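Local coordinates for protein nucleoporin NUP170 (Chaetomium thermophilum, PDB 5HAX) that probably helps build the scaffold of the nuclear pore complex, as a nucleoporin with a beta-propeller followed by an alpha-helical region, at residues T16-S28 with A452-A464. Residues are numbered along the deposited sequence; the frame is centred on the assembly and turned at random.
Sequences TLQLDDSYPDLDS and AAKQPLGFGNELA. With EDO (1,2-ethanediol), chain G.
Asn461 ND2 is shared between two acceptors of Asp20. Asn461 ND2 donates to Asp20 O at 2.9 Å, nearly in the plane of the Asn461 amide. The second bond, Asn461 ND2 to Asp20 OD1 at 3.2 Å, comes from above the carboxylate plane. This joins the end of helix 5-20 to a loop between strands 440-445 and 473-478 of the beta-propeller. The other carboxylate oxygen, Asp20 OD2, forms a salt bridge with Arg597 of helix 586-599, bringing in the helical part of the chain. With CG anti to the backbone N (chi1 -165°), Asn461 sends its amide to Asp20, while OD1 accepts from Ala464 N in an Asx motif. An alanine here would probably leave Asp20 O and OD1 without the amide donor and Ala464 N without its side-chain acceptor. Asn461 CA lies over one face of the Tyr23 ring, toward the rim, in a CH-pi contact; Pro24 CD covers the opposite face, also toward the rim. Beyond the type I turn from Asp20 to Tyr23, Gly458 N donates to Tyr23 O at 2.9 Å, in the carbonyl plane on a lone pair. Asp25 CB meets Pro456 CB at 3.5 Å. At the Tyr23 ring edge, in plane, a water donates to Pro24 O and Pro456 O and accepts from Gly460 N.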
loop_
_atom_site.group_PDB
_atom_site.type_symbol
_atom_site.label_atom_id
_atom_site.label_comp_id
_atom_site.label_asym_id
_atom_site.label_seq_id
_atom_site.Cartn_x
_atom_site.Cartn_y
_atom_site.Cartn_z
ATOM N N THR A 16 19.025 -11.693 -9.233
ATOM C CA THR A 16 18.347 -11.463 -7.963
ATOM C C THR A 16 17.092 -10.622 -8.159
ATOM O O THR A 16 16.056 -10.889 -7.538
ATOM C CB THR A 16 19.307 -10.791 -6.980
ATOM O OG1 THR A 16 20.457 -11.627 -6.787
ATOM C CG2 THR A 16 18.634 -10.549 -5.637
ATOM N N LEU A 17 17.166 -9.601 -9.018
ATOM C CA LEU A 17 15.984 -8.812 -9.346
ATOM C C LEU A 17 14.866 -9.699 -9.879
ATOM O O LEU A 17 13.705 -9.570 -9.473
ATOM C CB LEU A 17 16.341 -7.735 -10.372
ATOM C CG LEU A 17 17.265 -6.607 -9.911
ATOM C CD1 LEU A 17 17.750 -5.809 -11.112
ATOM C CD2 LEU A 17 16.558 -5.702 -8.917
ATOM N N GLN A 18 15.201 -10.609 -10.799
ATOM C CA GLN A 18 14.196 -11.502 -11.365
ATOM C C GLN A 18 13.626 -12.443 -10.314
ATOM O O GLN A 18 12.448 -12.812 -10.387
ATOM C CB GLN A 18 14.803 -12.302 -12.519
ATOM C CG GLN A 18 14.993 -11.496 -13.795
ATOM C CD GLN A 18 15.899 -12.184 -14.803
ATOM O OE1 GLN A 18 16.610 -13.134 -14.475
ATOM N NE2 GLN A 18 15.876 -11.703 -16.040
ATOM N N LEU A 19 14.441 -12.841 -9.336
ATOM C CA LEU A 19 13.954 -13.721 -8.281
ATOM C C LEU A 19 12.925 -13.011 -7.409
ATOM O O LEU A 19 11.895 -13.597 -7.056
ATOM C CB LEU A 19 15.128 -14.218 -7.439
ATOM C CG LEU A 19 14.876 -15.455 -6.577
ATOM C CD1 LEU A 19 14.676 -16.687 -7.449
ATOM C CD2 LEU A 19 16.026 -15.668 -5.603
ATOM N N ASP A 20 13.186 -11.751 -7.052
ATOM C CA ASP A 20 12.221 -10.985 -6.269
ATOM C C ASP A 20 10.952 -10.713 -7.066
ATOM O O ASP A 20 9.853 -10.703 -6.503
ATOM C CB ASP A 20 12.841 -9.663 -5.805
ATOM C CG ASP A 20 13.554 -9.776 -4.463
ATOM O OD1 ASP A 20 13.281 -10.729 -3.703
ATOM O OD2 ASP A 20 14.382 -8.891 -4.156
ATOM N N ASP A 21 11.082 -10.484 -8.373
ATOM C CA ASP A 21 9.924 -10.207 -9.212
ATOM C C ASP A 21 9.149 -11.465 -9.583
ATOM O O ASP A 21 8.135 -11.364 -10.283
ATOM C CB ASP A 21 10.357 -9.475 -10.488
ATOM C CG ASP A 21 10.682 -8.011 -10.243
ATOM O OD1 ASP A 21 10.096 -7.407 -9.318
ATOM O OD2 ASP A 21 11.522 -7.459 -10.984
ATOM N N SER A 22 9.598 -12.636 -9.138
ATOM C CA SER A 22 8.871 -13.882 -9.324
ATOM C C SER A 22 8.069 -14.270 -8.086
ATOM O O SER A 22 7.600 -15.410 -7.997
ATOM C CB SER A 22 9.841 -15.006 -9.696
ATOM O OG SER A 22 10.655 -15.367 -8.594
ATOM N N TYR A 23 7.911 -13.353 -7.135
ATOM C CA TYR A 23 7.107 -13.628 -5.953
ATOM C C TYR A 23 5.682 -13.986 -6.375
ATOM O O TYR A 23 5.106 -13.298 -7.228
ATOM C CB TYR A 23 7.098 -12.415 -5.021
ATOM C CG TYR A 23 6.231 -12.594 -3.796
ATOM C CD1 TYR A 23 6.724 -13.221 -2.662
ATOM C CD2 TYR A 23 4.921 -12.140 -3.777
ATOM C CE1 TYR A 23 5.938 -13.390 -1.543
ATOM C CE2 TYR A 23 4.127 -12.304 -2.660
ATOM C CZ TYR A 23 4.640 -12.931 -1.546
ATOM O OH TYR A 23 3.858 -13.103 -0.430
ATOM N N PRO A 24 5.085 -15.041 -5.812
ATOM C CA PRO A 24 3.794 -15.525 -6.325
ATOM C C PRO A 24 2.715 -14.449 -6.344
ATOM O O PRO A 24 2.596 -13.638 -5.423
ATOM C CB PRO A 24 3.431 -16.652 -5.351
ATOM C CG PRO A 24 4.723 -17.118 -4.809
ATOM C CD PRO A 24 5.612 -15.912 -4.747
ATOM N N ASP A 25 1.922 -14.458 -7.412
ATOM C CA ASP A 25 0.769 -13.580 -7.526
ATOM C C ASP A 25 -0.396 -14.123 -6.703
ATOM O O ASP A 25 -0.443 -15.302 -6.344
ATOM C CB ASP A 25 0.349 -13.427 -8.987
ATOM C CG ASP A 25 0.047 -14.758 -9.652
ATOM O OD1 ASP A 25 -1.137 -15.145 -9.704
ATOM O OD2 ASP A 25 0.995 -15.422 -10.120
ATOM N N LEU A 26 -1.352 -13.234 -6.413
ATOM C CA LEU A 26 -2.467 -13.585 -5.537
ATOM C C LEU A 26 -3.258 -14.770 -6.079
ATOM O O LEU A 26 -3.634 -15.669 -5.317
ATOM C CB LEU A 26 -3.385 -12.378 -5.355
ATOM C CG LEU A 26 -4.520 -12.562 -4.346
ATOM C CD1 LEU A 26 -3.963 -12.569 -2.933
ATOM C CD2 LEU A 26 -5.580 -11.482 -4.509
ATOM N N ASP A 27 -3.539 -14.783 -7.388
ATOM C CA ASP A 27 -4.291 -15.889 -7.978
ATOM C C ASP A 27 -3.617 -17.230 -7.728
ATOM O O ASP A 27 -4.294 -18.265 -7.686
ATOM C CB ASP A 27 -4.458 -15.683 -9.487
ATOM C CG ASP A 27 -5.387 -14.533 -9.830
ATOM O OD1 ASP A 27 -5.313 -14.037 -10.974
ATOM O OD2 ASP A 27 -6.192 -14.123 -8.969
ATOM N N SER A 28 -2.294 -17.236 -7.553
ATOM C CA SER A 28 -1.551 -18.490 -7.497
ATOM C C SER A 28 -1.632 -19.158 -6.132
ATOM O O SER A 28 -1.568 -20.391 -6.056
ATOM C CB SER A 28 -0.087 -18.252 -7.864
ATOM O OG SER A 28 0.027 -17.753 -9.186
ATOM N N ALA A 452 5.194 -3.549 -4.976
ATOM C CA ALA A 452 6.569 -3.980 -5.180
ATOM C C ALA A 452 6.890 -4.239 -6.645
ATOM O O ALA A 452 8.070 -4.367 -6.992
ATOM C CB ALA A 452 6.851 -5.245 -4.365
ATOM N N ALA A 453 5.878 -4.320 -7.503
ATOM C CA ALA A 453 6.073 -4.537 -8.928
ATOM C C ALA A 453 4.878 -3.943 -9.662
ATOM O O ALA A 453 3.924 -3.461 -9.046
ATOM C CB ALA A 453 6.244 -6.026 -9.245
ATOM N N LYS A 454 4.934 -3.986 -10.991
ATOM C CA LYS A 454 3.897 -3.406 -11.833
ATOM C C LYS A 454 2.947 -4.448 -12.409
ATOM O O LYS A 454 2.068 -4.092 -13.201
ATOM C CB LYS A 454 4.538 -2.595 -12.963
ATOM C CG LYS A 454 5.403 -1.454 -12.449
ATOM C CD LYS A 454 5.592 -0.359 -13.483
ATOM C CE LYS A 454 6.181 0.898 -12.855
ATOM N NZ LYS A 454 5.282 1.494 -11.822
ATOM N N GLN A 455 3.090 -5.711 -12.024
ATOM C CA GLN A 455 2.208 -6.774 -12.479
ATOM C C GLN A 455 2.061 -7.783 -11.350
ATOM O O GLN A 455 2.854 -7.774 -10.401
ATOM C CB GLN A 455 2.747 -7.449 -13.749
ATOM C CG GLN A 455 4.101 -8.129 -13.587
ATOM C CD GLN A 455 5.251 -7.144 -13.484
ATOM O OE1 GLN A 455 5.309 -6.160 -14.221
ATOM N NE2 GLN A 455 6.170 -7.400 -12.560
ATOM N N PRO A 456 1.056 -8.665 -11.422
ATOM C CA PRO A 456 0.796 -9.583 -10.294
ATOM C C PRO A 456 2.013 -10.352 -9.800
ATOM O O PRO A 456 2.243 -10.419 -8.587
ATOM C CB PRO A 456 -0.278 -10.517 -10.864
ATOM C CG PRO A 456 -1.013 -9.674 -11.846
ATOM C CD PRO A 456 0.008 -8.755 -12.455
ATOM N N LEU A 457 2.788 -10.953 -10.698
ATOM C CA LEU A 457 4.025 -11.598 -10.282
ATOM C C LEU A 457 4.997 -10.552 -9.753
ATOM O O LEU A 457 5.373 -9.623 -10.472
ATOM C CB LEU A 457 4.647 -12.367 -11.450
ATOM C CG LEU A 457 4.148 -13.799 -11.675
ATOM C CD1 LEU A 457 4.747 -14.364 -12.954
ATOM C CD2 LEU A 457 4.483 -14.699 -10.489
ATOM N N GLY A 458 5.390 -10.702 -8.488
ATOM C CA GLY A 458 6.270 -9.766 -7.829
ATOM C C GLY A 458 5.566 -8.661 -7.066
ATOM O O GLY A 458 6.204 -7.990 -6.245
ATOM N N PHE A 459 4.266 -8.469 -7.303
ATOM C CA PHE A 459 3.550 -7.336 -6.723
ATOM C C PHE A 459 3.597 -7.348 -5.199
ATOM O O PHE A 459 3.791 -6.301 -4.572
ATOM C CB PHE A 459 2.100 -7.349 -7.203
ATOM C CG PHE A 459 1.248 -6.273 -6.591
ATOM C CD1 PHE A 459 1.133 -5.037 -7.199
ATOM C CD2 PHE A 459 0.561 -6.502 -5.410
ATOM C CE1 PHE A 459 0.349 -4.045 -6.640
ATOM C CE2 PHE A 459 -0.223 -5.513 -4.847
ATOM C CZ PHE A 459 -0.329 -4.284 -5.464
ATOM N N GLY A 460 3.406 -8.512 -4.584
ATOM C CA GLY A 460 3.220 -8.576 -3.147
ATOM C C GLY A 460 4.488 -8.798 -2.348
ATOM O O GLY A 460 4.418 -9.174 -1.175
ATOM N N ASN A 461 5.652 -8.558 -2.952
ATOM C CA ASN A 461 6.929 -8.887 -2.318
ATOM C C ASN A 461 7.310 -7.784 -1.330
ATOM O O ASN A 461 8.061 -6.854 -1.633
ATOM C CB ASN A 461 8.009 -9.093 -3.371
ATOM C CG ASN A 461 9.243 -9.770 -2.808
ATOM O OD1 ASN A 461 9.431 -9.834 -1.593
ATOM N ND2 ASN A 461 10.094 -10.276 -3.691
ATOM N N GLU A 462 6.783 -7.914 -0.108
ATOM C CA GLU A 462 7.124 -6.976 0.961
ATOM C C GLU A 462 8.622 -6.955 1.230
ATOM O O GLU A 462 9.194 -5.900 1.528
ATOM C CB GLU A 462 6.396 -7.345 2.251
ATOM C CG GLU A 462 4.892 -7.207 2.237
ATOM C CD GLU A 462 4.309 -7.413 3.620
ATOM O OE1 GLU A 462 3.921 -6.413 4.259
ATOM O OE2 GLU A 462 4.261 -8.572 4.081
ATOM N N LEU A 463 9.268 -8.122 1.165
ATOM C CA LEU A 463 10.681 -8.210 1.512
ATOM C C LEU A 463 11.526 -7.338 0.595
ATOM O O LEU A 463 12.504 -6.725 1.035
ATOM C CB LEU A 463 11.137 -9.668 1.441
ATOM C CG LEU A 463 10.403 -10.606 2.400
ATOM C CD1 LEU A 463 10.623 -12.056 2.010
ATOM C CD2 LEU A 463 10.856 -10.361 3.829
ATOM N N ALA A 464 11.142 -7.250 -0.679
ATOM C CA ALA A 464 11.949 -6.541 -1.663
ATOM C C ALA A 464 11.947 -5.034 -1.436
ATOM O O ALA A 464 12.919 -4.359 -1.799
ATOM C CB ALA A 464 11.440 -6.858 -3.067
HETATM C C1 EDO G . -7.755 -17.580 -9.071
HETATM O O1 EDO G . -6.746 -18.509 -8.664
HETATM C C2 EDO G . -9.129 -18.111 -8.679
HETATM O O2 EDO G . -9.141 -18.415 -7.279
HETATM O O HOH W 1 9.328 -4.735 -9.462
HETATM O O HOH W 2 8.963 -7.664 -6.688
HETATM O O HOH W 3 9.344 -6.733 -13.082
HETATM O O HOH W 4 2.704 -10.451 0.420
HETATM O O HOH W 5 2.557 -10.880 -5.964
#